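Local coordinates for protein glucose-1-phosphate thymidylyltransferase (Bacillus anthracis, PDB 4ECM) that catalyses the transfer of a thymidylyl group from dTTP to glucose 1-phosphate, giving dTDP-glucose and pyrophosphate for dTDP-L-rhamnose biosynthesis, at residues Asp72-Ile76 and Leu116-Phe120; Asp132-Ser136 and Val192-Tyr196; Asn148-Gly152 and Arg229-Thr233; Phe203-Lys207 and Asp221-Trp225. All coordinates share one frame; numbering follows the deposited sequence.

Contact 1: Asp72-Ile76 and Leu116-Phe120; sequences DIMII and LCEDF
The side chain of Met74 runs over one face of the Phe120 ring, the two chains pointing opposite ways. CB of Met74 stands 3.8 Å from the centroid of the Phe120 ring, a CH-pi contact over the face. Further out the chain bends at its last torsion (chi3 -71°), which brings the methyl CE back to within 3.4 Å of CB of Phe120. SD of Met74 sits obliquely to the same ring, 4.7 Å from its centroid, and makes this a Met-aromatic pair. The sulfur also meets a second one: Met74 SD and Cys117 SG are 3.7 Å apart. Cys117 occupies the N-cap position of helix 118-121, and its SG reaches CG1 of Ile76 as well, at 3.9 Å. CG2 of Ile76 touches CD1 of Leu116, and the carbonyl O of Asp72 lies at the Phe120 ring edge, 3.7 Å from CZ. Strand 72-77 is a parallel strand of the central Rossmann-like sheet, between strands 25-30 and 98-103, and helix 118-121 packs on one side of it. With no hydrogen bond between the segments, dispersion among sulfur, methyl and ring atoms holds the helix start, while Lys26 adds a cation-pi contact to Phe120.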
loop_
_atom_site.group_PDB
_atom_site.type_symbol
_atom_site.label_atom_id
_atom_site.label_comp_id
_atom_site.label_asym_id
_atom_site.label_seq_id
_atom_site.Cartn_x
_atom_site.Cartn_y
_atom_site.Cartn_z
ATOM N N ASP A 72 -2.151 -22.229 15.682
ATOM C CA ASP A 72 -3.060 -21.104 15.945
ATOM C C ASP A 72 -2.166 -19.974 16.431
ATOM O O ASP A 72 -1.718 -19.973 17.575
ATOM C CB ASP A 72 -4.108 -21.453 17.013
ATOM C CG ASP A 72 -5.087 -22.534 16.560
ATOM O OD1 ASP A 72 -5.471 -22.559 15.375
ATOM O OD2 ASP A 72 -5.488 -23.358 17.403
ATOM N N ILE A 73 -1.919 -19.002 15.562
ATOM C CA ILE A 73 -0.966 -17.939 15.856
ATOM C C ILE A 73 -1.550 -16.549 15.671
ATOM O O ILE A 73 -2.175 -16.254 14.642
ATOM C CB ILE A 73 0.241 -18.046 14.904
ATOM C CG1 ILE A 73 0.893 -19.433 15.021
ATOM C CG2 ILE A 73 1.253 -16.927 15.196
ATOM C CD1 ILE A 73 1.884 -19.772 13.934
ATOM N N MET A 74 -1.333 -15.694 16.667
ATOM C CA MET A 74 -1.761 -14.320 16.575
ATOM C C MET A 74 -0.553 -13.435 16.264
ATOM O O MET A 74 0.520 -13.596 16.848
ATOM C CB MET A 74 -2.458 -13.860 17.864
ATOM C CG MET A 74 -2.756 -12.357 17.879
ATOM S SD MET A 74 -4.121 -11.876 18.964
ATOM C CE MET A 74 -5.484 -12.551 18.017
ATOM N N ILE A 75 -0.749 -12.499 15.350
ATOM C CA ILE A 75 0.289 -11.570 14.916
ATOM C C ILE A 75 -0.128 -10.163 15.324
ATOM O O ILE A 75 -1.223 -9.707 14.968
ATOM C CB ILE A 75 0.426 -11.596 13.393
ATOM C CG1 ILE A 75 0.724 -13.024 12.875
ATOM C CG2 ILE A 75 1.474 -10.562 12.904
ATOM C CD1 ILE A 75 2.035 -13.567 13.211
ATOM N N ILE A 76 0.742 -9.478 16.062
ATOM C CA ILE A 76 0.505 -8.102 16.485
ATOM C C ILE A 76 1.462 -7.154 15.757
ATOM O O ILE A 76 2.665 -7.399 15.709
ATOM C CB ILE A 76 0.743 -7.932 17.978
ATOM C CG1 ILE A 76 -0.159 -8.873 18.791
ATOM C CG2 ILE A 76 0.534 -6.454 18.401
ATOM C CD1 ILE A 76 -1.656 -8.632 18.625
ATOM N N LEU A 116 -3.204 -7.491 24.110
ATOM C CA LEU A 116 -4.227 -7.546 23.039
ATOM C C LEU A 116 -4.626 -8.994 22.666
ATOM O O LEU A 116 -5.636 -9.224 21.982
ATOM C CB LEU A 116 -3.686 -6.864 21.773
ATOM C CG LEU A 116 -3.163 -5.434 21.927
ATOM C CD1 LEU A 116 -2.422 -4.990 20.672
ATOM C CD2 LEU A 116 -4.290 -4.451 22.296
ATOM N N CYS A 117 -3.831 -9.962 23.115
ATOM C CA CYS A 117 -4.064 -11.364 22.784
ATOM C C CYS A 117 -4.883 -12.115 23.832
ATOM O O CYS A 117 -5.047 -13.319 23.735
ATOM C CB CYS A 117 -2.712 -12.068 22.631
ATOM S SG CYS A 117 -1.551 -11.255 21.554
ATOM N N GLU A 118 -5.399 -11.416 24.833
ATOM C CA GLU A 118 -6.152 -12.070 25.913
ATOM C C GLU A 118 -7.284 -12.997 25.425
ATOM O O GLU A 118 -7.309 -14.193 25.747
ATOM C CB GLU A 118 -6.718 -11.016 26.892
ATOM C CG GLU A 118 -7.513 -11.653 28.068
ATOM C CD GLU A 118 -7.943 -10.646 29.147
ATOM O OE1 GLU A 118 -7.614 -9.444 29.056
ATOM O OE2 GLU A 118 -8.606 -11.082 30.108
ATOM N N ASP A 119 -8.216 -12.446 24.659
ATOM C CA ASP A 119 -9.372 -13.219 24.175
ATOM C C ASP A 119 -8.959 -14.364 23.245
ATOM O O ASP A 119 -9.512 -15.453 23.315
ATOM C CB ASP A 119 -10.382 -12.299 23.480
ATOM C CG ASP A 119 -11.072 -11.322 24.455
ATOM O OD1 ASP A 119 -11.015 -11.525 25.688
ATOM O OD2 ASP A 119 -11.697 -10.357 23.971
ATOM N N PHE A 120 -7.976 -14.111 22.394
ATOM C CA PHE A 120 -7.459 -15.130 21.495
ATOM C C PHE A 120 -6.926 -16.354 22.257
ATOM O O PHE A 120 -7.185 -17.483 21.867
ATOM C CB PHE A 120 -6.345 -14.542 20.635
ATOM C CG PHE A 120 -5.629 -15.557 19.778
ATOM C CD1 PHE A 120 -6.206 -16.034 18.605
ATOM C CD2 PHE A 120 -4.373 -16.013 20.128
ATOM C CE1 PHE A 120 -5.540 -16.964 17.805
ATOM C CE2 PHE A 120 -3.692 -16.922 19.338
ATOM C CZ PHE A 120 -4.275 -17.408 18.174
#

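Contact 2: Asp132-Ser136 and Val192-Tyr196; sequences DNIFS and VTGIY. With DAU (2'deoxy-thymidine-5'-diphospho-alpha-D-glucose), chain B.
The side-chain amide of Asn133 faces the backbone of Gly194 with its oxygen and the bound dTDP-glucose with its nitrogen. OD1 accepts the N-H of Gly194 at 2.8 Å; this donor stands above the carbonyl plane, 38° out of it, and OD1 takes a second hydrogen bond from the indole NE1 of Trp241. On the other branch, ND2 of Asn133 donates to the glucose hydroxyl O6 of DAU (3.2 Å) and, in a more bent bond, to OD1 of Asp132 (3.0 Å), which lies in the amide plane. Two donors on the oxygen and two acceptors on the nitrogen fix which way round the amide sits. Asp132 turns CG between its own backbone N and carbonyl carbon (chi1 70°), placing the carboxylate beside Asn133; OD2 of Asp132 forms a salt bridge with Lys47. In this nucleotidyltransferase fold the short strand 133-135 pairs with strand 241-243, whereas residues 192-196 belong to strand 190-198 of the main sheet and turn a corner at Gly194. Just before that corner the carbonyl O of Val192 accepts a hydrogen bond from O4 of the glucose, 2.7 Å away. CE2 of the Phe135 ring meets CG1 of Ile195 at 3.8 Å, and the chi2 of Ile195 (74°) folds its CD1 back to lie 3.8 Å from OD1 of Asn133.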
loop_
_atom_site.group_PDB
_atom_site.type_symbol
_atom_site.label_atom_id
_atom_site.label_comp_id
_atom_site.label_asym_id
_atom_site.label_seq_id
_atom_site.Cartn_x
_atom_site.Cartn_y
_atom_site.Cartn_z
ATOM N N ASP A 132 11.881 -9.963 16.307
ATOM C CA ASP A 132 13.282 -9.718 15.933
ATOM C C ASP A 132 14.278 -10.654 16.618
ATOM O O ASP A 132 15.468 -10.404 16.555
ATOM C CB ASP A 132 13.663 -8.234 16.151
ATOM C CG ASP A 132 13.746 -7.834 17.637
ATOM O OD1 ASP A 132 13.474 -8.678 18.506
ATOM O OD2 ASP A 132 14.087 -6.660 17.920
ATOM N N ASN A 133 13.788 -11.713 17.285
ATOM C CA ASN A 133 14.652 -12.709 17.917
ATOM C C ASN A 133 14.880 -13.887 16.979
ATOM O O ASN A 133 13.935 -14.634 16.646
ATOM C CB ASN A 133 14.069 -13.215 19.242
ATOM C CG ASN A 133 14.375 -12.286 20.430
ATOM O OD1 ASN A 133 14.767 -12.760 21.490
ATOM N ND2 ASN A 133 14.236 -10.970 20.237
ATOM N N ILE A 134 16.133 -14.061 16.556
ATOM C CA ILE A 134 16.498 -15.120 15.615
ATOM C C ILE A 134 17.442 -16.059 16.333
ATOM O O ILE A 134 18.422 -15.616 16.933
ATOM C CB ILE A 134 17.172 -14.530 14.354
ATOM C CG1 ILE A 134 16.349 -13.350 13.813
ATOM C CG2 ILE A 134 17.441 -15.628 13.297
ATOM C CD1 ILE A 134 14.904 -13.684 13.384
ATOM N N PHE A 135 17.152 -17.357 16.266
ATOM C CA PHE A 135 17.939 -18.347 16.989
ATOM C C PHE A 135 17.882 -19.723 16.341
ATOM O O PHE A 135 16.951 -20.014 15.586
ATOM C CB PHE A 135 17.446 -18.413 18.431
ATOM C CG PHE A 135 15.993 -18.693 18.556
ATOM C CD1 PHE A 135 15.540 -19.965 18.844
ATOM C CD2 PHE A 135 15.059 -17.681 18.380
ATOM C CE1 PHE A 135 14.192 -20.223 18.951
ATOM C CE2 PHE A 135 13.715 -17.941 18.466
ATOM C CZ PHE A 135 13.274 -19.209 18.757
ATOM N N SER A 136 18.871 -20.572 16.651
ATOM C CA SER A 136 18.958 -21.924 16.062
ATOM C C SER A 136 18.195 -23.047 16.783
ATOM O O SER A 136 17.781 -24.007 16.152
ATOM C CB SER A 136 20.421 -22.351 15.907
ATOM O OG SER A 136 21.091 -22.381 17.152
ATOM N N VAL A 192 17.820 -12.711 29.201
ATOM C CA VAL A 192 16.507 -13.353 29.127
ATOM C C VAL A 192 16.002 -13.034 27.718
ATOM O O VAL A 192 15.625 -11.895 27.411
ATOM C CB VAL A 192 15.540 -12.841 30.221
ATOM C CG1 VAL A 192 14.162 -13.512 30.100
ATOM C CG2 VAL A 192 16.115 -13.095 31.598
ATOM N N THR A 193 16.027 -14.042 26.858
ATOM C CA THR A 193 15.653 -13.869 25.466
ATOM C C THR A 193 14.184 -13.560 25.301
ATOM O O THR A 193 13.397 -13.734 26.228
ATOM C CB THR A 193 15.924 -15.125 24.647
ATOM O OG1 THR A 193 15.066 -16.176 25.100
ATOM C CG2 THR A 193 17.378 -15.542 24.770
ATOM N N GLY A 194 13.831 -13.134 24.082
ATOM C CA GLY A 194 12.470 -12.790 23.727
ATOM C C GLY A 194 11.602 -13.963 23.292
ATOM O O GLY A 194 10.841 -13.848 22.319
ATOM N N ILE A 195 11.726 -15.088 23.993
ATOM C CA ILE A 195 10.900 -16.261 23.747
ATOM C C ILE A 195 10.341 -16.600 25.102
ATOM O O ILE A 195 11.086 -17.013 25.988
ATOM C CB ILE A 195 11.667 -17.475 23.210
ATOM C CG1 ILE A 195 12.424 -17.147 21.916
ATOM C CG2 ILE A 195 10.679 -18.630 22.938
ATOM C CD1 ILE A 195 13.650 -16.307 22.093
ATOM N N TYR A 196 9.040 -16.390 25.271
ATOM C CA TYR A 196 8.378 -16.567 26.552
ATOM C C TYR A 196 7.266 -17.617 26.489
ATOM O O TYR A 196 6.502 -17.678 25.521
ATOM C CB TYR A 196 7.765 -15.227 26.986
ATOM C CG TYR A 196 8.731 -14.070 26.898
ATOM C CD1 TYR A 196 9.746 -13.914 27.829
ATOM C CD2 TYR A 196 8.630 -13.133 25.888
ATOM C CE1 TYR A 196 10.641 -12.862 27.741
ATOM C CE2 TYR A 196 9.519 -12.071 25.801
ATOM C CZ TYR A 196 10.517 -11.942 26.724
ATOM O OH TYR A 196 11.403 -10.894 26.621
HETATM O O6 DAU B . 15.688 -9.204 22.466
HETATM C C6 DAU B . 15.555 -9.641 23.821
HETATM C C5 DAU B . 15.134 -8.469 24.697
HETATM O O5 DAU B . 13.933 -7.936 24.146
HETATM C C4 DAU B . 14.924 -8.896 26.153
HETATM O O4 DAU B . 16.143 -9.347 26.731
HETATM C C3 DAU B . 14.371 -7.762 27.013
HETATM O O3 DAU B . 14.084 -8.277 28.331
HETATM C C2 DAU B . 13.103 -7.224 26.341
HETATM O O2 DAU B . 12.591 -6.078 27.047
HETATM C C1 DAU B . 13.366 -6.849 24.888
HETATM O O1 DAU B . 14.243 -5.728 24.850
HETATM P P2 DAU B . 14.291 -4.760 23.559
HETATM O O3P DAU B . 15.052 -5.412 22.429
HETATM O O4P DAU B . 14.677 -3.396 24.060
HETATM O OPP DAU B . 12.742 -4.739 23.095
HETATM P P DAU B . 12.246 -3.916 21.805
HETATM O O1P DAU B . 13.348 -3.902 20.773
HETATM O O2P DAU B . 11.636 -2.647 22.278
HETATM O "O5'" DAU B . 11.079 -4.863 21.219
HETATM C "C5'" DAU B . 11.425 -6.092 20.614
HETATM C "C4'" DAU B . 10.322 -6.693 19.742
HETATM O "O4'" DAU B . 9.017 -6.604 20.310
HETATM C "C3'" DAU B . 10.266 -6.091 18.355
HETATM O "O3'" DAU B . 10.362 -7.198 17.455
HETATM C "C2'" DAU B . 8.916 -5.424 18.246
HETATM C "C1'" DAU B . 8.114 -6.014 19.397
HETATM N N11 DAU B . 7.374 -5.052 20.230
HETATM C C61 DAU B . 8.106 -4.021 20.873
HETATM C C51 DAU B . 7.463 -2.910 21.379
HETATM C C5A DAU B . 8.244 -1.872 22.158
HETATM C C21 DAU B . 6.018 -4.816 19.931
HETATM O O21 DAU B . 5.344 -5.758 19.255
HETATM N N31 DAU B . 5.354 -3.738 20.417
HETATM C C41 DAU B . 6.008 -2.776 21.118
HETATM O O41 DAU B . 5.335 -1.697 21.578
#

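Contact 3: Asn148-Gly152 and Arg229-Thr233; sequences NQKEG and RGVLT
OE1 of Glu151 is gripped by three partners: the guanidinium of Arg229, a water and, from outside the two segments, Lys201. NH1 of Arg229 donates to OE1 of Glu151 at 3.1 Å, forming a salt bridge. The carboxylate oxygen lies near the guanidinium plane, yet the nitrogen comes from above the carboxylate plane, the two planes being turned 61° apart. The water donates to the same OE1 and accepts from NH2 of Arg229 (3.0 Å), bridging the pair a second time. CG1 of Val231 packs on CG of Glu151 at 3.9 Å. Gln149 reaches across with an extended chain, and its OE1 accepts from OG1 of Thr233 at 2.8 Å. NE2 of Gln149 turns back to the carbonyl O of Glu151, 2.9 Å away, so the amide ties the loop to itself and to the strand at once. CA of Gly152 makes a CA-H...O contact with O of Val231 (3.3 Å). The loop entering strand 153-159 thus meets the Schellman turn at Gly230, after helix 219-228, and strand 232-236, which runs parallel to 153-159. Two basic groups and a water on one carboxylate oxygen would be expected to stabilise the negative charge of Glu151, although Asp199 lies alongside.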
loop_
_atom_site.group_PDB
_atom_site.type_symbol
_atom_site.label_atom_id
_atom_site.label_comp_id
_atom_site.label_asym_id
_atom_site.label_seq_id
_atom_site.Cartn_x
_atom_site.Cartn_y
_atom_site.Cartn_z
ATOM N N ASN A 148 4.396 -29.939 30.736
ATOM C CA ASN A 148 4.448 -30.792 31.916
ATOM C C ASN A 148 4.590 -29.993 33.208
ATOM O O ASN A 148 4.709 -30.577 34.272
ATOM C CB ASN A 148 5.596 -31.791 31.813
ATOM C CG ASN A 148 5.244 -32.962 30.952
ATOM O OD1 ASN A 148 4.229 -33.618 31.174
ATOM N ND2 ASN A 148 6.077 -33.245 29.966
ATOM N N GLN A 149 4.552 -28.664 33.111
ATOM C CA GLN A 149 4.706 -27.802 34.276
ATOM C C GLN A 149 3.307 -27.440 34.768
ATOM O O GLN A 149 2.499 -26.941 33.997
ATOM C CB GLN A 149 5.524 -26.568 33.885
ATOM C CG GLN A 149 5.806 -25.590 35.001
ATOM C CD GLN A 149 6.649 -24.428 34.513
ATOM O OE1 GLN A 149 7.625 -24.628 33.800
ATOM N NE2 GLN A 149 6.283 -23.209 34.906
ATOM N N LYS A 150 3.033 -27.704 36.047
ATOM C CA LYS A 150 1.709 -27.508 36.622
ATOM C C LYS A 150 1.107 -26.159 36.275
ATOM O O LYS A 150 -0.032 -26.088 35.843
ATOM C CB LYS A 150 1.705 -27.726 38.149
ATOM C CG LYS A 150 0.303 -27.573 38.749
ATOM C CD LYS A 150 0.167 -28.181 40.140
ATOM C CE LYS A 150 1.077 -27.520 41.162
ATOM N NZ LYS A 150 0.797 -28.027 42.541
ATOM N N GLU A 151 1.870 -25.099 36.488
ATOM C CA GLU A 151 1.432 -23.772 36.116
ATOM C C GLU A 151 2.622 -22.841 36.018
ATOM O O GLU A 151 3.747 -23.238 36.269
ATOM C CB GLU A 151 0.470 -23.213 37.160
ATOM C CG GLU A 151 1.140 -22.917 38.504
ATOM C CD GLU A 151 0.228 -22.152 39.448
ATOM O OE1 GLU A 151 -0.322 -21.086 39.039
ATOM O OE2 GLU A 151 0.081 -22.614 40.603
ATOM N N GLY A 152 2.357 -21.593 35.653
ATOM C CA GLY A 152 3.387 -20.574 35.638
ATOM C C GLY A 152 3.911 -20.125 34.298
ATOM O O GLY A 152 3.150 -19.911 33.354
ATOM N N ARG A 229 5.998 -15.529 42.585
ATOM C CA ARG A 229 4.975 -16.515 42.907
ATOM C C ARG A 229 5.580 -17.926 42.969
ATOM O O ARG A 229 4.901 -18.875 43.329
ATOM C CB ARG A 229 3.803 -16.439 41.930
ATOM C CG ARG A 229 2.940 -15.164 42.072
ATOM C CD ARG A 229 1.762 -15.126 41.056
ATOM N NE ARG A 229 0.993 -16.377 41.103
ATOM C CZ ARG A 229 0.771 -17.205 40.076
ATOM N NH1 ARG A 229 0.093 -18.332 40.288
ATOM N NH2 ARG A 229 1.181 -16.918 38.843
ATOM N N GLY A 230 6.860 -18.058 42.627
ATOM C CA GLY A 230 7.539 -19.345 42.707
ATOM C C GLY A 230 7.158 -20.337 41.611
ATOM O O GLY A 230 7.382 -21.542 41.765
ATOM N N VAL A 231 6.607 -19.839 40.502
ATOM C CA VAL A 231 6.191 -20.722 39.400
ATOM C C VAL A 231 6.890 -20.411 38.043
ATOM O O VAL A 231 6.425 -20.840 36.976
ATOM C CB VAL A 231 4.654 -20.732 39.267
ATOM C CG1 VAL A 231 4.018 -21.314 40.587
ATOM C CG2 VAL A 231 4.125 -19.324 38.968
ATOM N N LEU A 232 8.003 -19.686 38.104
ATOM C CA LEU A 232 8.812 -19.389 36.923
ATOM C C LEU A 232 9.967 -20.407 36.813
ATOM O O LEU A 232 10.683 -20.604 37.784
ATOM C CB LEU A 232 9.427 -17.994 37.013
ATOM C CG LEU A 232 10.321 -17.634 35.805
ATOM C CD1 LEU A 232 9.478 -17.551 34.548
ATOM C CD2 LEU A 232 11.081 -16.318 36.025
ATOM N N THR A 233 10.127 -21.043 35.646
ATOM C CA THR A 233 11.243 -21.952 35.402
ATOM C C THR A 233 12.083 -21.370 34.284
ATOM O O THR A 233 11.660 -20.433 33.606
ATOM C CB THR A 233 10.798 -23.393 35.002
ATOM O OG1 THR A 233 10.072 -23.361 33.760
ATOM C CG2 THR A 233 9.935 -24.060 36.130
HETATM O O HOH W 1 0.621 -19.288 37.054
#

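Contact 4: Phe203-Lys207 and Asp221-Trp225; sequences FSYIK and DINNW
Tyr205 lays its ring flat on the indole of Trp225, the two chains pointing opposite ways. The phenol ring and the five-membered ring form an offset stack, centroids 3.8 Å apart and planes at 17°. The shift between them puts each CB over the partner's ring: CB of Tyr205 sits 3.5 Å from the centroid of the Trp225 six-membered ring, almost on its normal, while CB of Trp225 comes 3.8 Å from the centroid of the Tyr205 ring. Both rings leave their helices with CG anti to the backbone N (chi1 -177° for Tyr205), which extends each across to the opposing helix. This pairs helix 202-206, which follows strand 190-198, with helix 219-228 on the outside of the nucleotidyltransferase domain. Beside the stack, Ile222 fills the hollow between Tyr205 and Ile206. Its CG1 lies at the edge of the phenol ring, near the ring plane, 4.2 Å from CD2 of Tyr205, and its CD1 presses on CG1 of Ile206 at 3.7 Å. Helix 110-115 adds Leu114 against Ile206 and Ala111 against Ile222. At the hydroxyl end of the tyrosine a water donates to the carbonyl O of Asp221 (2.7 Å) and reaches OH of Tyr205 in a weak bond.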
loop_
_atom_site.group_PDB
_atom_site.type_symbol
_atom_site.label_atom_id
_atom_site.label_comp_id
_atom_site.label_asym_id
_atom_site.label_seq_id
_atom_site.Cartn_x
_atom_site.Cartn_y
_atom_site.Cartn_z
ATOM N N PHE A 203 -2.460 -12.428 31.630
ATOM C CA PHE A 203 -3.357 -11.329 31.256
ATOM C C PHE A 203 -3.943 -10.582 32.441
ATOM O O PHE A 203 -4.054 -9.349 32.398
ATOM C CB PHE A 203 -4.460 -11.813 30.297
ATOM C CG PHE A 203 -3.916 -12.451 29.059
ATOM C CD1 PHE A 203 -3.205 -11.696 28.136
ATOM C CD2 PHE A 203 -4.077 -13.801 28.830
ATOM C CE1 PHE A 203 -2.660 -12.287 27.005
ATOM C CE2 PHE A 203 -3.546 -14.392 27.700
ATOM C CZ PHE A 203 -2.833 -13.627 26.785
ATOM N N SER A 204 -4.316 -11.309 33.488
ATOM C CA SER A 204 -4.849 -10.672 34.690
ATOM C C SER A 204 -3.778 -9.777 35.333
ATOM O O SER A 204 -4.091 -8.727 35.892
ATOM C CB SER A 204 -5.331 -11.721 35.681
ATOM O OG SER A 204 -4.251 -12.565 36.028
ATOM N N TYR A 205 -2.516 -10.183 35.245
ATOM C CA TYR A 205 -1.451 -9.355 35.781
ATOM C C TYR A 205 -1.120 -8.176 34.861
ATOM O O TYR A 205 -0.791 -7.092 35.355
ATOM C CB TYR A 205 -0.169 -10.136 36.081
ATOM C CG TYR A 205 0.871 -9.218 36.705
ATOM C CD1 TYR A 205 0.799 -8.870 38.057
ATOM C CD2 TYR A 205 1.889 -8.652 35.937
ATOM C CE1 TYR A 205 1.735 -8.001 38.637
ATOM C CE2 TYR A 205 2.832 -7.784 36.505
ATOM C CZ TYR A 205 2.748 -7.465 37.854
ATOM O OH TYR A 205 3.676 -6.611 38.424
ATOM N N ILE A 206 -1.180 -8.366 33.539
ATOM C CA ILE A 206 -0.893 -7.253 32.623
ATOM C C ILE A 206 -1.806 -6.064 32.936
ATOM O O ILE A 206 -1.422 -4.919 32.713
ATOM C CB ILE A 206 -1.030 -7.625 31.128
ATOM C CG1 ILE A 206 0.092 -8.565 30.697
ATOM C CG2 ILE A 206 -0.959 -6.363 30.240
ATOM C CD1 ILE A 206 0.024 -8.944 29.252
ATOM N N LYS A 207 -2.989 -6.341 33.486
ATOM C CA LYS A 207 -3.950 -5.297 33.848
ATOM C C LYS A 207 -3.493 -4.360 34.981
ATOM O O LYS A 207 -4.041 -3.262 35.125
ATOM C CB LYS A 207 -5.303 -5.926 34.169
ATOM C CG LYS A 207 -5.933 -6.538 32.935
ATOM C CD LYS A 207 -7.123 -7.411 33.247
ATOM C CE LYS A 207 -7.639 -8.063 31.971
ATOM N NZ LYS A 207 -8.757 -9.004 32.226
ATOM N N ASP A 221 8.833 -7.142 34.209
ATOM C CA ASP A 221 7.929 -7.067 35.378
ATOM C C ASP A 221 7.022 -8.295 35.459
ATOM O O ASP A 221 6.767 -8.829 36.550
ATOM C CB ASP A 221 7.091 -5.796 35.336
ATOM C CG ASP A 221 7.937 -4.542 35.416
ATOM O OD1 ASP A 221 9.079 -4.614 35.941
ATOM O OD2 ASP A 221 7.464 -3.482 34.961
ATOM N N ILE A 222 6.540 -8.740 34.306
ATOM C CA ILE A 222 5.703 -9.929 34.225
ATOM C C ILE A 222 6.499 -11.159 34.648
ATOM O O ILE A 222 6.025 -11.987 35.434
ATOM C CB ILE A 222 5.182 -10.143 32.798
ATOM C CG1 ILE A 222 4.137 -9.089 32.453
ATOM C CG2 ILE A 222 4.590 -11.550 32.631
ATOM C CD1 ILE A 222 3.752 -9.096 30.961
ATOM N N ASN A 223 7.712 -11.285 34.121
ATOM C CA ASN A 223 8.558 -12.422 34.477
ATOM C C ASN A 223 8.876 -12.435 35.983
ATOM O O ASN A 223 8.853 -13.499 36.608
ATOM C CB ASN A 223 9.791 -12.466 33.575
ATOM C CG ASN A 223 9.408 -12.690 32.120
ATOM O OD1 ASN A 223 8.394 -13.338 31.853
ATOM N ND2 ASN A 223 10.200 -12.158 31.172
ATOM N N ASN A 224 9.117 -11.264 36.568
ATOM C CA ASN A 224 9.367 -11.178 38.011
ATOM C C ASN A 224 8.111 -11.521 38.853
ATOM O O ASN A 224 8.231 -12.077 39.943
ATOM C CB ASN A 224 9.938 -9.798 38.405
ATOM C CG ASN A 224 11.445 -9.673 38.134
ATOM O OD1 ASN A 224 12.188 -10.632 38.307
ATOM N ND2 ASN A 224 11.895 -8.473 37.755
ATOM N N TRP A 225 6.918 -11.187 38.349
ATOM C CA TRP A 225 5.654 -11.505 39.037
ATOM C C TRP A 225 5.531 -13.017 39.155
ATOM O O TRP A 225 5.288 -13.550 40.239
ATOM C CB TRP A 225 4.447 -10.890 38.293
ATOM C CG TRP A 225 3.092 -11.307 38.818
ATOM C CD1 TRP A 225 2.508 -10.917 39.993
ATOM C CD2 TRP A 225 2.136 -12.178 38.163
ATOM N NE1 TRP A 225 1.272 -11.503 40.120
ATOM C CE2 TRP A 225 1.014 -12.279 39.017
ATOM C CE3 TRP A 225 2.127 -12.886 36.942
ATOM C CZ2 TRP A 225 -0.120 -13.059 38.690
ATOM C CZ3 TRP A 225 1.008 -13.660 36.622
ATOM C CH2 TRP A 225 -0.097 -13.746 37.504
HETATM O O HOH W 2 6.798 -7.573 38.977
#

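In the fold
Contact 2 is the buried one, centred about 6 Å from the middle of the chain and lined by polar groups that meet the sugar nucleotide. Contact 1 is partly buried and apolar, about 18 Å from contact 2, centre to centre. Contacts 1, 2 and 3 all reach the large mixed sheet, whereas contact 4 joins two helices. Contacts 3 and 4 lie at the surface: one ionic and amide-rich, the other aromatic. Contact 4 is nested within the chain loop closed by contact 3; it uses helix 219-228, and contact 3 the turn and strand that follow. A salt bridge from Glu118 to Lys207 links contacts 1 and 4, while Tyr196 against Asn223 brings contact 2 up to contact 4.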